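Long-range contacts in tryptophanyl-tRNA synthetase (Aeropyrum pernix, PDB 3A04), which catalyses the ATP-dependent attachment of L-tryptophan to its cognate tRNA, releasing AMP and diphosphate, as a class I aminoacyl-tRNA synthetase: residues Ser44-Ile52 with Asp309-Val320; Ser189-Leu197 with His221-Ala229. One frame throughout, in Å; residues are numbered along the deposited sequence.

Contact 1. Residues Ser44-Ile52 with Asp309-Val320; sequences SFLMRRGII and DLYHLMPDDGEV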
loop_
_atom_site.group_PDB
_atom_site.type_symbol
_atom_site.label_atom_id
_atom_site.label_comp_id
_atom_site.label_asym_id
_atom_site.label_seq_id
_atom_site.Cartn_x
_atom_site.Cartn_y
_atom_site.Cartn_z
ATOM N N SER A 44 15.852 25.094 23.415
ATOM C CA SER A 44 16.020 23.992 24.395
ATOM C C SER A 44 17.495 23.781 24.682
ATOM O O SER A 44 18.345 24.274 23.924
ATOM C CB SER A 44 15.467 22.731 23.714
ATOM O OG SER A 44 16.358 22.313 22.677
ATOM N N PHE A 45 17.850 23.009 25.724
ATOM C CA PHE A 45 19.266 22.781 25.919
ATOM C C PHE A 45 19.925 22.011 24.839
ATOM O O PHE A 45 21.121 22.213 24.601
ATOM C CB PHE A 45 19.617 22.197 27.323
ATOM C CG PHE A 45 19.445 20.696 27.458
ATOM C CD1 PHE A 45 20.415 19.826 27.015
ATOM C CD2 PHE A 45 18.343 20.172 28.109
ATOM C CE1 PHE A 45 20.264 18.439 27.171
ATOM C CE2 PHE A 45 18.214 18.816 28.270
ATOM C CZ PHE A 45 19.178 17.953 27.776
ATOM N N LEU A 46 19.199 21.113 24.143
ATOM C CA LEU A 46 19.865 20.403 23.053
ATOM C C LEU A 46 20.250 21.401 21.933
ATOM O O LEU A 46 21.206 21.170 21.175
ATOM C CB LEU A 46 18.895 19.316 22.454
ATOM C CG LEU A 46 18.515 18.206 23.467
ATOM C CD1 LEU A 46 17.373 17.338 22.837
ATOM C CD2 LEU A 46 19.788 17.315 23.761
ATOM N N MET A 47 19.415 22.406 21.739
ATOM C CA MET A 47 19.732 23.454 20.708
ATOM C C MET A 47 20.945 24.257 21.210
ATOM O O MET A 47 21.940 24.362 20.510
ATOM C CB MET A 47 18.550 24.407 20.445
ATOM C CG MET A 47 17.416 23.744 19.587
ATOM S SD MET A 47 15.940 24.641 19.855
ATOM C CE MET A 47 14.719 23.562 19.057
ATOM N N ARG A 48 20.876 24.740 22.451
ATOM C CA ARG A 48 22.042 25.484 22.985
ATOM C C ARG A 48 23.344 24.726 22.855
ATOM O O ARG A 48 24.383 25.349 22.553
ATOM C CB ARG A 48 21.893 25.763 24.427
ATOM C CG ARG A 48 20.884 26.763 24.761
ATOM C CD ARG A 48 21.360 27.399 26.085
ATOM N NE ARG A 48 21.335 26.428 27.176
ATOM C CZ ARG A 48 20.217 25.938 27.742
ATOM N NH1 ARG A 48 19.025 26.288 27.276
ATOM N NH2 ARG A 48 20.295 25.052 28.759
ATOM N N ARG A 49 23.320 23.405 23.109
ATOM C CA ARG A 49 24.564 22.623 23.085
ATOM C C ARG A 49 25.007 22.193 21.722
ATOM O O ARG A 49 26.052 21.503 21.565
ATOM C CB ARG A 49 24.460 21.443 24.044
ATOM C CG ARG A 49 24.375 21.908 25.478
ATOM C CD ARG A 49 23.989 20.744 26.418
ATOM N NE ARG A 49 23.700 21.299 27.724
ATOM C CZ ARG A 49 23.553 20.612 28.852
ATOM N NH1 ARG A 49 23.682 19.268 28.892
ATOM N NH2 ARG A 49 23.288 21.300 29.966
ATOM N N GLY A 50 24.203 22.574 20.714
ATOM C CA GLY A 50 24.565 22.214 19.354
ATOM C C GLY A 50 24.387 20.736 19.094
ATOM O O GLY A 50 24.903 20.224 18.126
ATOM N N ILE A 51 23.614 20.035 19.946
ATOM C CA ILE A 51 23.301 18.620 19.628
ATOM C C ILE A 51 22.262 18.636 18.478
ATOM O O ILE A 51 22.310 17.831 17.563
ATOM C CB ILE A 51 22.704 17.902 20.873
ATOM C CG1 ILE A 51 23.871 17.727 21.887
ATOM C CG2 ILE A 51 22.025 16.500 20.465
ATOM C CD1 ILE A 51 23.438 17.397 23.352
ATOM N N ILE A 52 21.329 19.545 18.562
ATOM C CA ILE A 52 20.522 19.885 17.370
ATOM C C ILE A 52 21.315 20.888 16.542
ATOM O O ILE A 52 21.366 22.055 16.864
ATOM C CB ILE A 52 19.204 20.430 17.811
ATOM C CG1 ILE A 52 18.440 19.291 18.573
ATOM C CG2 ILE A 52 18.320 20.787 16.576
ATOM C CD1 ILE A 52 17.200 19.868 19.140
ATOM N N ASP A 309 25.983 12.781 30.295
ATOM C CA ASP A 309 25.728 14.081 30.991
ATOM C C ASP A 309 25.264 15.171 30.045
ATOM O O ASP A 309 24.332 15.897 30.313
ATOM C CB ASP A 309 27.049 14.571 31.666
ATOM C CG ASP A 309 27.422 13.732 32.884
ATOM O OD1 ASP A 309 26.527 13.111 33.466
ATOM O OD2 ASP A 309 28.609 13.676 33.228
ATOM N N LEU A 310 25.924 15.259 28.892
ATOM C CA LEU A 310 25.626 16.335 27.938
ATOM C C LEU A 310 24.214 16.175 27.270
ATOM O O LEU A 310 23.496 17.185 27.025
ATOM C CB LEU A 310 26.734 16.291 26.843
ATOM C CG LEU A 310 26.714 17.554 25.940
ATOM C CD1 LEU A 310 27.300 18.854 26.609
ATOM C CD2 LEU A 310 27.367 17.175 24.634
ATOM N N TYR A 311 23.823 14.917 26.970
ATOM C CA TYR A 311 22.588 14.679 26.178
ATOM C C TYR A 311 21.372 14.569 27.084
ATOM O O TYR A 311 20.268 14.875 26.640
ATOM C CB TYR A 311 22.677 13.378 25.361
ATOM C CG TYR A 311 23.302 13.507 24.025
ATOM C CD1 TYR A 311 24.631 13.867 23.913
ATOM C CD2 TYR A 311 22.543 13.330 22.846
ATOM C CE1 TYR A 311 25.241 14.030 22.643
ATOM C CE2 TYR A 311 23.143 13.453 21.587
ATOM C CZ TYR A 311 24.490 13.787 21.507
ATOM O OH TYR A 311 25.126 13.931 20.305
ATOM N N HIS A 312 21.585 14.132 28.329
ATOM C CA HIS A 312 20.490 13.801 29.278
ATOM C C HIS A 312 20.639 14.206 30.723
ATOM O O HIS A 312 19.698 14.718 31.293
ATOM C CB HIS A 312 20.251 12.278 29.302
ATOM C CG HIS A 312 19.969 11.720 27.937
ATOM N ND1 HIS A 312 18.747 11.896 27.329
ATOM C CD2 HIS A 312 20.762 11.069 27.043
ATOM C CE1 HIS A 312 18.778 11.324 26.129
ATOM N NE2 HIS A 312 19.994 10.829 25.929
ATOM N N LEU A 313 21.734 13.806 31.361
ATOM C CA LEU A 313 21.727 13.752 32.873
ATOM C C LEU A 313 21.945 15.120 33.565
ATOM O O LEU A 313 21.544 15.311 34.734
ATOM C CB LEU A 313 22.775 12.730 33.401
ATOM C CG LEU A 313 22.587 11.292 32.921
ATOM C CD1 LEU A 313 23.748 10.369 33.388
ATOM C CD2 LEU A 313 21.095 10.773 33.201
ATOM N N MET A 314 22.563 16.046 32.819
ATOM C CA MET A 314 22.880 17.379 33.325
ATOM C C MET A 314 22.322 18.486 32.411
ATOM O O MET A 314 23.066 19.031 31.610
ATOM C CB MET A 314 24.401 17.560 33.489
ATOM C CG MET A 314 24.989 16.671 34.569
ATOM S SD MET A 314 26.814 16.754 34.756
ATOM C CE MET A 314 27.058 15.538 36.060
ATOM N N PRO A 315 21.006 18.766 32.505
ATOM C CA PRO A 315 20.418 19.843 31.724
ATOM C C PRO A 315 21.007 21.217 32.035
ATOM O O PRO A 315 20.865 22.155 31.220
ATOM C CB PRO A 315 18.952 19.825 32.142
ATOM C CG PRO A 315 18.921 18.977 33.406
ATOM C CD PRO A 315 19.958 17.958 33.151
ATOM N N ASP A 316 21.619 21.336 33.197
ATOM C CA ASP A 316 22.113 22.650 33.654
ATOM C C ASP A 316 23.458 22.871 32.985
ATOM O O ASP A 316 24.377 22.086 33.177
ATOM C CB ASP A 316 22.244 22.690 35.184
ATOM C CG ASP A 316 22.724 24.076 35.680
ATOM O OD1 ASP A 316 21.866 24.997 35.723
ATOM O OD2 ASP A 316 23.943 24.231 35.931
ATOM N N ASP A 317 23.567 23.904 32.152
ATOM C CA ASP A 317 24.829 24.141 31.400
ATOM C C ASP A 317 26.095 24.260 32.290
ATOM O O ASP A 317 27.179 23.679 31.962
ATOM C CB ASP A 317 24.722 25.354 30.457
ATOM C CG ASP A 317 23.833 25.107 29.231
ATOM O OD1 ASP A 317 23.341 23.971 29.010
ATOM O OD2 ASP A 317 23.584 26.088 28.487
ATOM N N GLY A 318 25.965 24.980 33.411
ATOM C CA GLY A 318 27.078 25.204 34.332
ATOM C C GLY A 318 27.606 23.906 34.859
ATOM O O GLY A 318 28.811 23.670 34.906
ATOM N N GLU A 319 26.682 23.014 35.221
ATOM C CA GLU A 319 27.051 21.760 35.859
ATOM C C GLU A 319 27.821 20.833 34.887
ATOM O O GLU A 319 28.825 20.204 35.242
ATOM C CB GLU A 319 25.751 21.113 36.344
ATOM C CG GLU A 319 25.927 19.794 37.017
ATOM C CD GLU A 319 24.707 19.396 37.874
ATOM O OE1 GLU A 319 23.605 19.983 37.770
ATOM O OE2 GLU A 319 24.880 18.486 38.689
ATOM N N VAL A 320 27.350 20.754 33.634
ATOM C CA VAL A 320 28.057 19.922 32.677
ATOM C C VAL A 320 29.378 20.574 32.227
ATOM O O VAL A 320 30.377 19.874 32.041
ATOM C CB VAL A 320 27.111 19.436 31.506
ATOM C CG1 VAL A 320 26.781 20.566 30.583
ATOM C CG2 VAL A 320 27.741 18.251 30.780
HETATM O O HOH W 1 18.532 23.566 30.418
#

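Contact 2. Residues Ser189-Leu197 with His221-Ala229; sequences SLTQAADIL and HLRLTRDLA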
loop_
_atom_site.group_PDB
_atom_site.type_symbol
_atom_site.label_atom_id
_atom_site.label_comp_id
_atom_site.label_asym_id
_atom_site.label_seq_id
_atom_site.Cartn_x
_atom_site.Cartn_y
_atom_site.Cartn_z
ATOM N N SER A 189 8.981 2.227 2.511
ATOM C CA SER A 189 9.448 3.520 2.099
ATOM C C SER A 189 8.274 4.474 1.739
ATOM O O SER A 189 8.228 5.621 2.167
ATOM C CB SER A 189 10.399 3.324 0.929
ATOM O OG SER A 189 10.752 4.606 0.494
ATOM N N LEU A 190 7.323 3.997 0.958
ATOM C CA LEU A 190 6.123 4.823 0.658
ATOM C C LEU A 190 5.327 5.133 1.927
ATOM O O LEU A 190 4.752 6.207 2.053
ATOM C CB LEU A 190 5.173 4.135 -0.337
ATOM C CG LEU A 190 5.758 3.674 -1.694
ATOM C CD1 LEU A 190 4.765 2.828 -2.500
ATOM C CD2 LEU A 190 6.163 4.846 -2.531
ATOM N N THR A 191 5.243 4.170 2.835
ATOM C CA THR A 191 4.377 4.347 4.040
ATOM C C THR A 191 5.059 5.395 4.929
ATOM O O THR A 191 4.433 6.226 5.556
ATOM C CB THR A 191 4.225 2.948 4.779
ATOM O OG1 THR A 191 3.558 2.031 3.893
ATOM C CG2 THR A 191 3.373 3.040 6.016
ATOM N N GLN A 192 6.397 5.343 5.006
ATOM C CA GLN A 192 7.061 6.332 5.808
ATOM C C GLN A 192 6.865 7.698 5.234
ATOM O O GLN A 192 6.817 8.664 5.987
ATOM C CB GLN A 192 8.564 5.926 5.893
ATOM C CG GLN A 192 9.235 6.252 7.104
ATOM C CD GLN A 192 10.791 6.159 6.961
ATOM O OE1 GLN A 192 11.549 6.918 7.632
ATOM N NE2 GLN A 192 11.252 5.256 6.072
ATOM N N ALA A 193 6.838 7.845 3.894
ATOM C CA ALA A 193 6.587 9.190 3.332
ATOM C C ALA A 193 5.145 9.597 3.718
ATOM O O ALA A 193 4.885 10.768 3.954
ATOM C CB ALA A 193 6.688 9.137 1.784
ATOM N N ALA A 194 4.182 8.656 3.585
ATOM C CA ALA A 194 2.806 8.974 4.033
ATOM C C ALA A 194 2.720 9.358 5.491
ATOM O O ALA A 194 1.910 10.255 5.886
ATOM C CB ALA A 194 1.864 7.774 3.715
ATOM N N ASP A 195 3.463 8.662 6.351
ATOM C CA ASP A 195 3.484 9.091 7.788
ATOM C C ASP A 195 3.782 10.615 7.885
ATOM O O ASP A 195 3.103 11.353 8.595
ATOM C CB ASP A 195 4.572 8.304 8.579
ATOM C CG ASP A 195 4.160 6.856 8.833
ATOM O OD1 ASP A 195 2.918 6.584 8.891
ATOM O OD2 ASP A 195 5.044 5.972 8.905
ATOM N N ILE A 196 4.817 11.085 7.185
ATOM C CA ILE A 196 5.150 12.528 7.229
ATOM C C ILE A 196 4.088 13.437 6.592
ATOM O O ILE A 196 3.664 14.460 7.174
ATOM C CB ILE A 196 6.532 12.752 6.549
ATOM C CG1 ILE A 196 7.585 11.964 7.359
ATOM C CG2 ILE A 196 6.823 14.270 6.390
ATOM C CD1 ILE A 196 8.971 11.693 6.592
ATOM N N LEU A 197 3.646 13.079 5.393
ATOM C CA LEU A 197 2.831 14.001 4.594
ATOM C C LEU A 197 1.360 13.926 4.942
ATOM O O LEU A 197 0.688 14.865 4.659
ATOM C CB LEU A 197 3.014 13.620 3.109
ATOM C CG LEU A 197 4.448 13.931 2.631
ATOM C CD1 LEU A 197 4.670 13.334 1.267
ATOM C CD2 LEU A 197 4.835 15.447 2.626
ATOM N N HIS A 221 15.883 9.519 2.852
ATOM C CA HIS A 221 14.418 9.252 2.799
ATOM C C HIS A 221 13.574 10.525 2.890
ATOM O O HIS A 221 12.498 10.682 2.239
ATOM C CB HIS A 221 13.925 8.217 3.862
ATOM C CG HIS A 221 12.462 7.947 3.716
ATOM N ND1 HIS A 221 11.496 8.689 4.361
ATOM C CD2 HIS A 221 11.803 7.116 2.877
ATOM C CE1 HIS A 221 10.298 8.301 3.946
ATOM N NE2 HIS A 221 10.463 7.337 3.055
ATOM N N LEU A 222 14.004 11.450 3.732
ATOM C CA LEU A 222 13.318 12.738 3.820
ATOM C C LEU A 222 13.324 13.536 2.481
ATOM O O LEU A 222 12.398 14.229 2.155
ATOM C CB LEU A 222 14.043 13.557 4.851
ATOM C CG LEU A 222 13.333 14.716 5.476
ATOM C CD1 LEU A 222 11.922 14.283 5.907
ATOM C CD2 LEU A 222 14.154 15.060 6.749
ATOM N N ARG A 223 14.388 13.400 1.697
ATOM C CA ARG A 223 14.468 14.112 0.454
ATOM C C ARG A 223 13.532 13.431 -0.538
ATOM O O ARG A 223 12.923 14.092 -1.386
ATOM C CB ARG A 223 15.963 14.091 -0.025
ATOM C CG ARG A 223 16.835 15.066 0.794
ATOM C CD ARG A 223 18.200 15.369 0.063
ATOM N NE ARG A 223 18.831 14.165 -0.488
ATOM C CZ ARG A 223 19.759 13.444 0.150
ATOM N NH1 ARG A 223 20.132 13.785 1.362
ATOM N NH2 ARG A 223 20.320 12.383 -0.407
ATOM N N LEU A 224 13.448 12.105 -0.483
ATOM C CA LEU A 224 12.514 11.420 -1.379
ATOM C C LEU A 224 11.056 11.860 -1.006
ATOM O O LEU A 224 10.243 12.108 -1.883
ATOM C CB LEU A 224 12.643 9.896 -1.313
ATOM C CG LEU A 224 11.566 9.073 -2.049
ATOM C CD1 LEU A 224 11.665 9.321 -3.596
ATOM C CD2 LEU A 224 11.652 7.536 -1.735
ATOM N N THR A 225 10.766 11.976 0.278
ATOM C CA THR A 225 9.444 12.505 0.778
ATOM C C THR A 225 9.165 13.908 0.246
ATOM O O THR A 225 8.043 14.196 -0.191
ATOM C CB THR A 225 9.386 12.460 2.351
ATOM O OG1 THR A 225 9.570 11.088 2.745
ATOM C CG2 THR A 225 8.025 12.926 2.927
ATOM N N ARG A 226 10.174 14.781 0.261
ATOM C CA ARG A 226 9.966 16.156 -0.237
ATOM C C ARG A 226 9.749 16.087 -1.733
ATOM O O ARG A 226 8.920 16.785 -2.231
ATOM C CB ARG A 226 11.198 17.005 0.054
ATOM C CG ARG A 226 11.310 17.378 1.562
ATOM C CD ARG A 226 12.775 17.829 1.877
ATOM N NE ARG A 226 13.176 19.083 1.187
ATOM C CZ ARG A 226 12.870 20.311 1.603
ATOM N NH1 ARG A 226 12.089 20.564 2.684
ATOM N NH2 ARG A 226 13.305 21.339 0.888
ATOM N N ASP A 227 10.483 15.216 -2.448
ATOM C CA ASP A 227 10.164 15.011 -3.893
ATOM C C ASP A 227 8.732 14.514 -4.139
ATOM O O ASP A 227 8.070 14.995 -5.040
ATOM C CB ASP A 227 11.116 14.091 -4.605
ATOM C CG ASP A 227 12.555 14.670 -4.660
ATOM O OD1 ASP A 227 12.734 15.871 -4.424
ATOM O OD2 ASP A 227 13.514 13.874 -4.776
ATOM N N LEU A 228 8.295 13.504 -3.390
ATOM C CA LEU A 228 6.929 13.042 -3.476
ATOM C C LEU A 228 5.903 14.189 -3.270
ATOM O O LEU A 228 4.939 14.328 -4.070
ATOM C CB LEU A 228 6.676 11.799 -2.557
ATOM C CG LEU A 228 7.238 10.466 -3.033
ATOM C CD1 LEU A 228 7.168 9.495 -1.798
ATOM C CD2 LEU A 228 6.341 9.930 -4.237
ATOM N N ALA A 229 6.130 15.068 -2.309
ATOM C CA ALA A 229 5.217 16.227 -2.122
ATOM C C ALA A 229 5.102 17.067 -3.441
ATOM O O ALA A 229 3.984 17.379 -3.940
ATOM C CB ALA A 229 5.738 17.136 -0.954
#

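Contact 1. Residues Ser44-Ile52 with Asp309-Val320
A salt-bridge network of Arg48, Arg49 and Asp317 joins the short helix 45-48 to the turn between helices 304-313 and 317-328, beside the iron-sulfur region of this class I synthetase. Arg49 reaches into that turn with its chain extended from CG to NE, and its guanidinium works in two modes. End-on, NH1 and NH2 both donate to Met314 O, each at 2.8 Å, NH2 lying in the carbonyl plane on a lone pair while NH1 is tilted from it. Side-on, NE and NH2 both grip Asp317 OD1, NH2 at 2.8 Å on the anti lone pair. NH1 also donates to Leu310 O, so three acceptors lie at the edge of the group and fix its rotation. Phe45 CD1 and Val320 CG1 cover its two faces, so the group is sandwiched between two carbons, with its polar edge left to the acceptors. The other carboxylate oxygen, Asp317 OD2, is met on its syn side by Arg48 NE at 2.6 Å, with the guanidinium and carboxylate planes 57° apart. A water links Arg48 NH2 to Pro315 O. Phe45 has CG between its backbone N and carbonyl carbon (chi1 82°), which turns the ring to the second segment: Pro315 CA makes a CH-pi contact over one face, 4.3 Å from the centroid, and Leu46 CG lies over the opposite one. Tyr311, whose OH is hydrogen-bonded to Lys247 O, offers a ring face to Ile51; CD1 of Ile51 stands 3.8 Å from the Tyr311 ring centroid, 12° off the normal.

Contact 2. Residues Ser189-Leu197 with His221-Ala229
Helices 189-197 and 221-229 cross at -69° with their axes 9.6 Å apart, and the backbones come nearest at Ala193 and Thr225, whose CA atoms are 5.1 Å apart. This is helix-helix packing within the class I synthetase domain, between helices that precede and follow strand 210-215 of the central sheet. His221 supplies the polar link. Its CG is anti to the backbone N (chi1 -177°), and the ring extends to the first helix, where NE2 donates to Ser189 O at 3.0 Å in a nearly straight bond. That carbonyl already accepts from Ala193 N, so the His221 bond is a second one on a helical oxygen. The Gln192 amide lies flat over one face of the imidazole, the planes 4° apart, with NE2 of Gln192 3.6 Å above the ring plane; that nitrogen is hydrogen-bonded to Tyr178 OH. Replacing His221 with an alanine would probably cost Ser189 O its donor from the second helix and deprive the Gln192 amide of the ring it stacks on. At the crossing, Thr225 OG1 donates back to its own helix at His221 O and packs against Ala193 CB, while its methyl CG2 faces Ile196 and lies 3.7 Å from Leu197 CG. Leu228 CD1 meets Ala193 CB at 3.6 Å; farther along, Leu197 CD2 comes within 4.1 Å of Ala229 CB.

The two contacts lie on opposite sides of the chain's centre, 31 Å between their own centres, and their nearest atoms are about 12 Å apart, so neither touches the other. In sequence, both segments of contact 2 fall between those of contact 1. Contact 1 is the one close to bound groups: the Asp309 side chain is about 6 Å from the iron-sulfur cluster and that of Leu310 about 5 Å from a cadmium ion. It also borders the 'HIGH' region, whose Phe85 meets His312 edge-to-face. Contact 2 approaches the dimer partner instead, Leu190 packing on Met187 of the second subunit.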